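Local coordinates for tegumental protein 20.8 kDa (Clonorchis sinensis, PDB 5X2D) that probably binds calcium as a whole protein, of which this chain is only the dynein light chain-like domain, at residues L3-I7 and A23-I27; A30-Q34 and L83-Y88; V74-S78 and F90-E95. All blocks are in the same frame, centred on the assembly; numbering follows the deposited sequence.

Contact 1: L3-I7 and A23-I27; sequences LPPEI and ARETI
L3, P4 and I7 close around the methyl of A23, and P4 and I7 also meet the end of I27. The contact is apolar packing between the loop that leads into strand 7-13 and one side of helix 16-29. A23 supplies the first bump. Its CB pushes into a hollow with three walls. The first wall is L3, whose CD2 lies 4.1 Å from A23 CB. The second is the ring of P4, with CD 4.0 Å from A23 CB. The third is I7, whose CD1 reaches both CB and CA of the alanine. I7 thus touches the helix backbone at A23.

The second fit runs the other way. A23 and I27 are one helical turn apart, and I27 N bonds to A23 O at 2.9 Å. The tip of I7 fills the notch between their side chains. I7 CD1 stands 3.7 Å from I27 CD1 and also meets I27 CG1. I7 has CG1 beside its backbone N (chi1 -82°) and runs on nearly extended (chi2 155°). These torsions bring CD1 to the A23 methyl.

I27 in turn fits against the loop. Its CD1 touches the P4 ring at CG, 3.9 Å away, and the two side chains cross obliquely. At the margin of the contact, E6 OE2 lies 4.4 Å from I27 CG2. The loop bends here, and a weak bond of 3.3 Å from I7 N to P4 O spans the bend.

L3 also packs on Q19 and I20, earlier on the same helix. I7 rests on F81 and L83 of strand 78-83, and I27 also touches L83. I7 is thus packed between helix 16-29 and strand 78-83. T26 touches L46 of helix 36-54.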
loop_
_atom_site.group_PDB
_atom_site.type_symbol
_atom_site.label_atom_id
_atom_site.label_comp_id
_atom_site.label_asym_id
_atom_site.label_seq_id
_atom_site.Cartn_x
_atom_site.Cartn_y
_atom_site.Cartn_z
ATOM N N LEU A 3 3.846 18.635 14.664
ATOM C CA LEU A 3 3.173 18.475 13.375
ATOM C C LEU A 3 1.956 19.375 13.255
ATOM O O LEU A 3 1.203 19.538 14.213
ATOM C CB LEU A 3 2.741 17.029 13.148
ATOM C CG LEU A 3 3.814 16.060 12.671
ATOM C CD1 LEU A 3 3.157 14.733 12.399
ATOM C CD2 LEU A 3 4.478 16.598 11.413
ATOM N N PRO A 4 1.755 19.955 12.071
ATOM C CA PRO A 4 0.544 20.733 11.839
ATOM C C PRO A 4 -0.698 19.908 12.214
ATOM O O PRO A 4 -0.644 18.672 12.166
ATOM C CB PRO A 4 0.611 21.021 10.334
ATOM C CG PRO A 4 2.053 21.011 10.018
ATOM C CD PRO A 4 2.622 19.918 10.880
ATOM N N PRO A 5 -1.774 20.577 12.663
ATOM C CA PRO A 5 -2.989 19.858 13.066
ATOM C C PRO A 5 -3.696 19.132 11.918
ATOM O O PRO A 5 -4.352 18.116 12.161
ATOM C CB PRO A 5 -3.872 20.965 13.644
ATOM C CG PRO A 5 -3.310 22.240 13.107
ATOM C CD PRO A 5 -1.848 22.014 12.972
ATOM N N GLU A 6 -3.549 19.630 10.692
ATOM C CA GLU A 6 -4.154 18.983 9.526
ATOM C C GLU A 6 -3.713 17.536 9.401
ATOM O O GLU A 6 -4.507 16.677 9.023
ATOM C CB GLU A 6 -3.800 19.708 8.218
ATOM C CG GLU A 6 -3.902 21.224 8.208
ATOM C CD GLU A 6 -2.671 21.898 8.768
ATOM O OE1 GLU A 6 -2.220 21.471 9.847
ATOM O OE2 GLU A 6 -2.129 22.818 8.116
ATOM N N ILE A 7 -2.446 17.275 9.717
ATOM C CA ILE A 7 -1.895 15.933 9.602
ATOM C C ILE A 7 -2.241 15.024 10.767
ATOM O O ILE A 7 -1.919 15.303 11.918
ATOM C CB ILE A 7 -0.372 15.999 9.426
ATOM C CG1 ILE A 7 -0.066 16.273 7.958
ATOM C CG2 ILE A 7 0.288 14.682 9.812
ATOM C CD1 ILE A 7 1.224 16.905 7.741
ATOM N N ALA A 23 5.622 16.859 6.114
ATOM C CA ALA A 23 4.446 17.741 6.254
ATOM C C ALA A 23 4.594 18.971 5.368
ATOM O O ALA A 23 3.772 19.234 4.484
ATOM C CB ALA A 23 4.256 18.173 7.680
ATOM N N ARG A 24 5.675 19.703 5.630
ATOM C CA ARG A 24 6.062 20.907 4.905
ATOM C C ARG A 24 6.002 20.800 3.378
ATOM O O ARG A 24 5.461 21.679 2.716
ATOM C CB ARG A 24 7.494 21.262 5.311
ATOM C CG ARG A 24 7.688 22.569 6.057
ATOM C CD ARG A 24 7.674 23.749 5.095
ATOM N NE ARG A 24 8.048 24.997 5.759
ATOM C CZ ARG A 24 8.286 26.142 5.125
ATOM N NH1 ARG A 24 8.170 26.210 3.805
ATOM N NH2 ARG A 24 8.622 27.224 5.813
ATOM N N GLU A 25 6.562 19.728 2.826
ATOM C CA GLU A 25 6.616 19.568 1.385
ATOM C C GLU A 25 5.255 19.152 0.825
ATOM O O GLU A 25 4.868 19.564 -0.275
ATOM C CB GLU A 25 7.701 18.536 1.014
ATOM C CG GLU A 25 7.813 18.213 -0.467
ATOM C CD GLU A 25 8.489 19.337 -1.253
ATOM O OE1 GLU A 25 8.965 20.315 -0.610
ATOM O OE2 GLU A 25 8.563 19.228 -2.506
ATOM N N THR A 26 4.525 18.361 1.606
ATOM C CA THR A 26 3.245 17.792 1.174
ATOM C C THR A 26 2.039 18.743 1.177
ATOM O O THR A 26 1.374 18.914 0.162
ATOM C CB THR A 26 2.874 16.616 2.080
ATOM O OG1 THR A 26 3.888 15.623 1.985
ATOM C CG2 THR A 26 1.542 16.011 1.699
ATOM N N ILE A 27 1.793 19.389 2.309
ATOM C CA ILE A 27 0.547 20.120 2.512
ATOM C C ILE A 27 0.269 21.207 1.474
ATOM O O ILE A 27 -0.879 21.379 1.065
ATOM C CB ILE A 27 0.486 20.760 3.916
ATOM C CG1 ILE A 27 0.688 19.708 4.991
ATOM C CG2 ILE A 27 -0.866 21.345 4.171
ATOM C CD1 ILE A 27 1.011 20.299 6.317
#

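Contact 2: A30-Q34 and L83-Y88; sequences APGAQ and LYNRAY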
loop_
_atom_site.group_PDB
_atom_site.type_symbol
_atom_site.label_atom_id
_atom_site.label_comp_id
_atom_site.label_asym_id
_atom_site.label_seq_id
_atom_site.Cartn_x
_atom_site.Cartn_y
_atom_site.Cartn_z
ATOM N N ALA A 30 -0.153 18.937 -2.193
ATOM C CA ALA A 30 -0.967 17.712 -2.209
ATOM C C ALA A 30 -2.479 17.929 -2.437
ATOM O O ALA A 30 -3.056 17.302 -3.323
ATOM C CB ALA A 30 -0.731 16.904 -0.929
ATOM N N PRO A 31 -3.134 18.793 -1.636
ATOM C CA PRO A 31 -4.585 18.991 -1.809
ATOM C C PRO A 31 -5.018 19.582 -3.158
ATOM O O PRO A 31 -6.204 19.518 -3.505
ATOM C CB PRO A 31 -4.940 19.970 -0.686
ATOM C CG PRO A 31 -3.664 20.625 -0.322
ATOM C CD PRO A 31 -2.624 19.575 -0.498
ATOM N N GLY A 32 -4.079 20.154 -3.902
ATOM C CA GLY A 32 -4.393 20.698 -5.207
ATOM C C GLY A 32 -4.732 19.633 -6.229
ATOM O O GLY A 32 -5.533 19.866 -7.136
ATOM N N ALA A 33 -4.147 18.452 -6.076
ATOM C CA ALA A 33 -4.256 17.440 -7.122
ATOM C C ALA A 33 -5.435 16.456 -6.952
ATOM O O ALA A 33 -5.507 15.742 -5.940
ATOM C CB ALA A 33 -2.945 16.673 -7.226
ATOM N N GLN A 34 -6.333 16.425 -7.965
ATOM C CA GLN A 34 -7.550 15.555 -8.007
ATOM C C GLN A 34 -7.563 14.528 -9.131
ATOM O O GLN A 34 -8.065 13.422 -8.933
ATOM C CB GLN A 34 -8.912 16.265 -8.134
ATOM C CG GLN A 34 -9.533 17.119 -7.043
ATOM C CD GLN A 34 -9.676 16.397 -5.717
ATOM O OE1 GLN A 34 -10.578 16.645 -4.923
ATOM N NE2 GLN A 34 -8.609 15.742 -5.352
ATOM N N LEU A 83 -4.142 13.586 5.364
ATOM C CA LEU A 83 -4.252 15.027 5.193
ATOM C C LEU A 83 -5.506 15.329 4.355
ATOM O O LEU A 83 -5.581 14.984 3.154
ATOM C CB LEU A 83 -2.991 15.594 4.540
ATOM C CG LEU A 83 -2.926 17.087 4.214
ATOM C CD1 LEU A 83 -2.590 17.878 5.462
ATOM C CD2 LEU A 83 -1.871 17.314 3.140
ATOM N N TYR A 84 -6.483 15.950 5.021
ATOM C CA TYR A 84 -7.778 16.257 4.434
ATOM C C TYR A 84 -8.473 14.998 3.895
ATOM O O TYR A 84 -8.962 14.970 2.747
ATOM C CB TYR A 84 -7.603 17.299 3.334
ATOM C CG TYR A 84 -6.973 18.600 3.791
ATOM C CD1 TYR A 84 -7.276 19.148 5.027
ATOM C CD2 TYR A 84 -6.054 19.271 2.989
ATOM C CE1 TYR A 84 -6.699 20.345 5.449
ATOM C CE2 TYR A 84 -5.468 20.464 3.404
ATOM C CZ TYR A 84 -5.795 20.993 4.631
ATOM O OH TYR A 84 -5.212 22.169 5.044
ATOM N N ASN A 85 -8.509 13.960 4.728
ATOM C CA ASN A 85 -9.101 12.666 4.367
ATOM C C ASN A 85 -8.558 12.053 3.062
ATOM O O ASN A 85 -9.310 11.467 2.274
ATOM C CB ASN A 85 -10.627 12.790 4.280
ATOM C CG ASN A 85 -11.345 11.586 4.871
ATOM O OD1 ASN A 85 -10.730 10.748 5.534
ATOM N ND2 ASN A 85 -12.655 11.510 4.660
ATOM N N ARG A 86 -7.250 12.200 2.849
ATOM C CA ARG A 86 -6.529 11.452 1.822
ATOM C C ARG A 86 -5.230 10.957 2.441
ATOM O O ARG A 86 -4.410 11.760 2.887
ATOM C CB ARG A 86 -6.260 12.317 0.594
ATOM C CG ARG A 86 -6.539 11.599 -0.708
ATOM C CD ARG A 86 -6.782 12.556 -1.874
ATOM N NE ARG A 86 -5.639 13.426 -2.154
ATOM C CZ ARG A 86 -5.585 14.286 -3.173
ATOM N NH1 ARG A 86 -6.602 14.381 -4.024
ATOM N NH2 ARG A 86 -4.510 15.046 -3.352
ATOM N N ALA A 87 -5.051 9.641 2.494
ATOM C CA ALA A 87 -3.900 9.065 3.193
ATOM C C ALA A 87 -2.658 9.043 2.331
ATOM O O ALA A 87 -2.729 8.823 1.118
ATOM C CB ALA A 87 -4.211 7.651 3.680
ATOM N N TYR A 88 -1.518 9.234 2.989
ATOM C CA TYR A 88 -0.219 9.213 2.344
ATOM C C TYR A 88 0.678 8.199 3.033
ATOM O O TYR A 88 0.900 8.273 4.242
ATOM C CB TYR A 88 0.415 10.611 2.367
ATOM C CG TYR A 88 -0.386 11.624 1.581
ATOM C CD1 TYR A 88 -1.443 12.310 2.167
ATOM C CD2 TYR A 88 -0.117 11.862 0.231
ATOM C CE1 TYR A 88 -2.189 13.221 1.447
ATOM C CE2 TYR A 88 -0.862 12.771 -0.499
ATOM C CZ TYR A 88 -1.899 13.449 0.115
ATOM O OH TYR A 88 -2.655 14.357 -0.604
#
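R86 reaches from the end of a two-residue beta hairpin to A33, in the turn between helices 16-29 and 36-54. L83 and R86 close the hairpin with two backbone bonds, and Y84 and N85 at its tip both have left-handed helical backbone angles. Across the contact, A30 to A33 form a type I beta turn.

R86 leaves the backbone with an off-staggered chi1 (-136°), is nearly anti at chi2, then bends at chi3 (61°). The bend brings the end of the guanidinium to the A33 carbonyl. NH1 and NH2 both bond to A33 O, at 2.6 and 2.9 Å. A33 O lies nearly in the guanidinium plane, and both nitrogens lie in the carbonyl plane. On the same group, NE and NH2 make weak bonds to Y88 OH. These contacts would limit rotation of the guanidinium. L39 of helix 36-54 also touches R86.

The Y88 ring end lies by A30, with CZ 3.8 Å from A30 CB. L83 has CG anti to its backbone N (chi1 177°), and its CD2 packs on A30 CB at 4.2 Å. Y84 turns the edge of its ring to P31, and its CD2 lies 3.9 Å from P31 CB.

Contact 3: V74-S78 and F90-E95; sequences VPNMS and FWQTSE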
loop_
_atom_site.group_PDB
_atom_site.type_symbol
_atom_site.label_atom_id
_atom_site.label_comp_id
_atom_site.label_asym_id
_atom_site.label_seq_id
_atom_site.Cartn_x
_atom_site.Cartn_y
_atom_site.Cartn_z
ATOM N N VAL A 74 8.656 -4.334 9.161
ATOM C CA VAL A 74 8.920 -3.381 8.104
ATOM C C VAL A 74 10.157 -2.580 8.468
ATOM O O VAL A 74 10.149 -1.758 9.409
ATOM C CB VAL A 74 7.739 -2.449 7.854
ATOM C CG1 VAL A 74 8.117 -1.417 6.843
ATOM C CG2 VAL A 74 6.500 -3.244 7.395
ATOM N N PRO A 75 11.237 -2.844 7.718
ATOM C CA PRO A 75 12.634 -2.492 7.972
ATOM C C PRO A 75 13.035 -1.017 7.876
ATOM O O PRO A 75 13.788 -0.592 8.745
ATOM C CB PRO A 75 13.378 -3.298 6.895
ATOM C CG PRO A 75 12.433 -3.425 5.808
ATOM C CD PRO A 75 11.071 -3.506 6.415
ATOM N N ASN A 76 12.567 -0.242 6.904
ATOM C CA ASN A 76 13.093 1.116 6.851
ATOM C C ASN A 76 12.098 2.160 7.323
ATOM O O ASN A 76 11.035 1.813 7.857
ATOM C CB ASN A 76 13.604 1.448 5.461
ATOM C CG ASN A 76 14.808 0.592 5.069
ATOM O OD1 ASN A 76 15.768 0.429 5.846
ATOM N ND2 ASN A 76 14.766 0.045 3.855
ATOM N N MET A 77 12.482 3.432 7.216
ATOM C CA MET A 77 11.608 4.508 7.665
ATOM C C MET A 77 10.284 4.344 6.970
ATOM O O MET A 77 10.253 3.947 5.812
ATOM C CB MET A 77 12.167 5.894 7.367
ATOM C CG MET A 77 13.632 6.065 7.538
ATOM S SD MET A 77 14.020 7.786 7.921
ATOM C CE MET A 77 15.411 7.982 6.786
ATOM N N SER A 78 9.205 4.538 7.717
ATOM C CA SER A 78 7.889 4.552 7.156
ATOM C C SER A 78 7.018 5.523 7.921
ATOM O O SER A 78 7.023 5.565 9.158
ATOM C CB SER A 78 7.297 3.144 7.112
ATOM O OG SER A 78 7.101 2.595 8.380
ATOM N N PHE A 90 4.466 6.517 3.191
ATOM C CA PHE A 90 5.867 6.562 2.784
ATOM C C PHE A 90 6.619 5.335 3.277
ATOM O O PHE A 90 6.479 4.938 4.443
ATOM C CB PHE A 90 6.551 7.833 3.286
ATOM C CG PHE A 90 6.026 9.090 2.643
ATOM C CD1 PHE A 90 4.759 9.591 2.981
ATOM C CD2 PHE A 90 6.777 9.764 1.684
ATOM C CE1 PHE A 90 4.265 10.755 2.393
ATOM C CE2 PHE A 90 6.291 10.926 1.084
ATOM C CZ PHE A 90 5.028 11.424 1.439
ATOM N N TRP A 91 7.395 4.740 2.368
ATOM C CA TRP A 91 8.321 3.652 2.662
ATOM C C TRP A 91 9.653 3.937 2.014
ATOM O O TRP A 91 9.729 4.003 0.794
ATOM C CB TRP A 91 7.854 2.310 2.094
ATOM C CG TRP A 91 6.624 1.711 2.640
ATOM C CD1 TRP A 91 6.409 1.292 3.918
ATOM C CD2 TRP A 91 5.435 1.394 1.904
ATOM N NE1 TRP A 91 5.149 0.753 4.032
ATOM C CE2 TRP A 91 4.530 0.804 2.810
ATOM C CE3 TRP A 91 5.048 1.558 0.569
ATOM C CZ2 TRP A 91 3.262 0.382 2.428
ATOM C CZ3 TRP A 91 3.793 1.138 0.194
ATOM C CH2 TRP A 91 2.919 0.551 1.120
ATOM N N GLN A 92 10.718 4.001 2.793
ATOM C CA GLN A 92 12.040 3.987 2.203
ATOM C C GLN A 92 12.341 2.539 1.829
ATOM O O GLN A 92 12.250 1.667 2.658
ATOM C CB GLN A 92 13.037 4.542 3.187
ATOM C CG GLN A 92 14.459 4.502 2.748
ATOM C CD GLN A 92 15.370 5.052 3.820
ATOM O OE1 GLN A 92 15.227 4.724 5.012
ATOM N NE2 GLN A 92 16.283 5.929 3.419
ATOM N N THR A 93 12.600 2.258 0.555
ATOM C CA THR A 93 12.809 0.865 0.144
ATOM C C THR A 93 14.279 0.453 0.131
ATOM O O THR A 93 14.567 -0.729 0.050
ATOM C CB THR A 93 12.210 0.571 -1.264
ATOM O OG1 THR A 93 12.651 1.560 -2.203
ATOM C CG2 THR A 93 10.682 0.584 -1.233
ATOM N N SER A 94 15.196 1.419 0.223
ATOM C CA SER A 94 16.643 1.166 0.337
ATOM C C SER A 94 17.326 2.416 0.874
ATOM O O SER A 94 16.722 3.487 0.852
ATOM C CB SER A 94 17.262 0.774 -1.011
ATOM O OG SER A 94 16.984 -0.575 -1.350
ATOM N N GLU A 95 18.557 2.305 1.380
ATOM C CA GLU A 95 19.319 3.523 1.673
ATOM C C GLU A 95 20.681 3.524 0.978
ATOM O O GLU A 95 20.776 3.801 -0.221
ATOM C CB GLU A 95 19.455 3.740 3.183
ATOM C CG GLU A 95 20.146 2.637 3.981
ATOM C CD GLU A 95 20.181 2.953 5.478
ATOM O OE1 GLU A 95 20.759 3.994 5.866
ATOM O OE2 GLU A 95 19.611 2.166 6.263
#
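S78 and W91 form an antiparallel, non-hydrogen-bonded pair at the open end of the hairpin made by strands 78-83 and 87-92. It is a surface contact, built by strand pairing and by the side chains of N76, M77 and Q92. The CA atoms of S78 and W91 are 4.6 Å apart. S78 CB and W91 CD1 lie on the same face, 3.8 Å from each other. V74 CG1 also approaches W91 CD1, at 4.3 Å.

Next along, Q92 N bonds to M77 O at 3.1 Å and is nearly straight (173°). On the other side of the pair, S78 CA makes a CA-H...O contact with F90 O, 3.1 Å away.

The strands belong to the antiparallel sheet of the dynein light chain-like fold. In dynein light chains the strand before this loop crosses to the partner subunit. Strand 66-69 lies outside the four-stranded sheet of its own chain, which is consistent with that. V74 packs on Q59 of the second subunit.

Beyond the pair, N76 lies across Q92 at about a right angle. Its ND2 bonds to Q92 O at 3.2 Å. The donor sits well above the carbonyl plane, 51° out of it. Q92 has CG anti to its backbone N (chi1 176°) and stays extended, which brings its amide slantwise across M77. There OE1 lies 3.3 Å from M77 CG. Q92 NE2 bonds to G55 O, after helix 36-54, and M77 touches F54 of that helix.

How the contacts relate
Contact 2 is mostly buried, contact 1 partly so, and contact 3 lies at the surface. Contacts 1 and 2 adjoin: L83 packs against E6, I7 and I27. Both join helix 16-29, or the turn after it, to the end of the sheet where the hairpin turns. Contacts 2 and 3 both use strand 87-92, but at its two ends, on opposite sides of the chain's centre. Chemistry follows place. Contact 1 is held by apolar fit. Contact 2 adds a charged side chain bonded to a turn carbonyl. Contact 3 relies on strand pairing and amides. Of the three, it is the one reached by the second subunit.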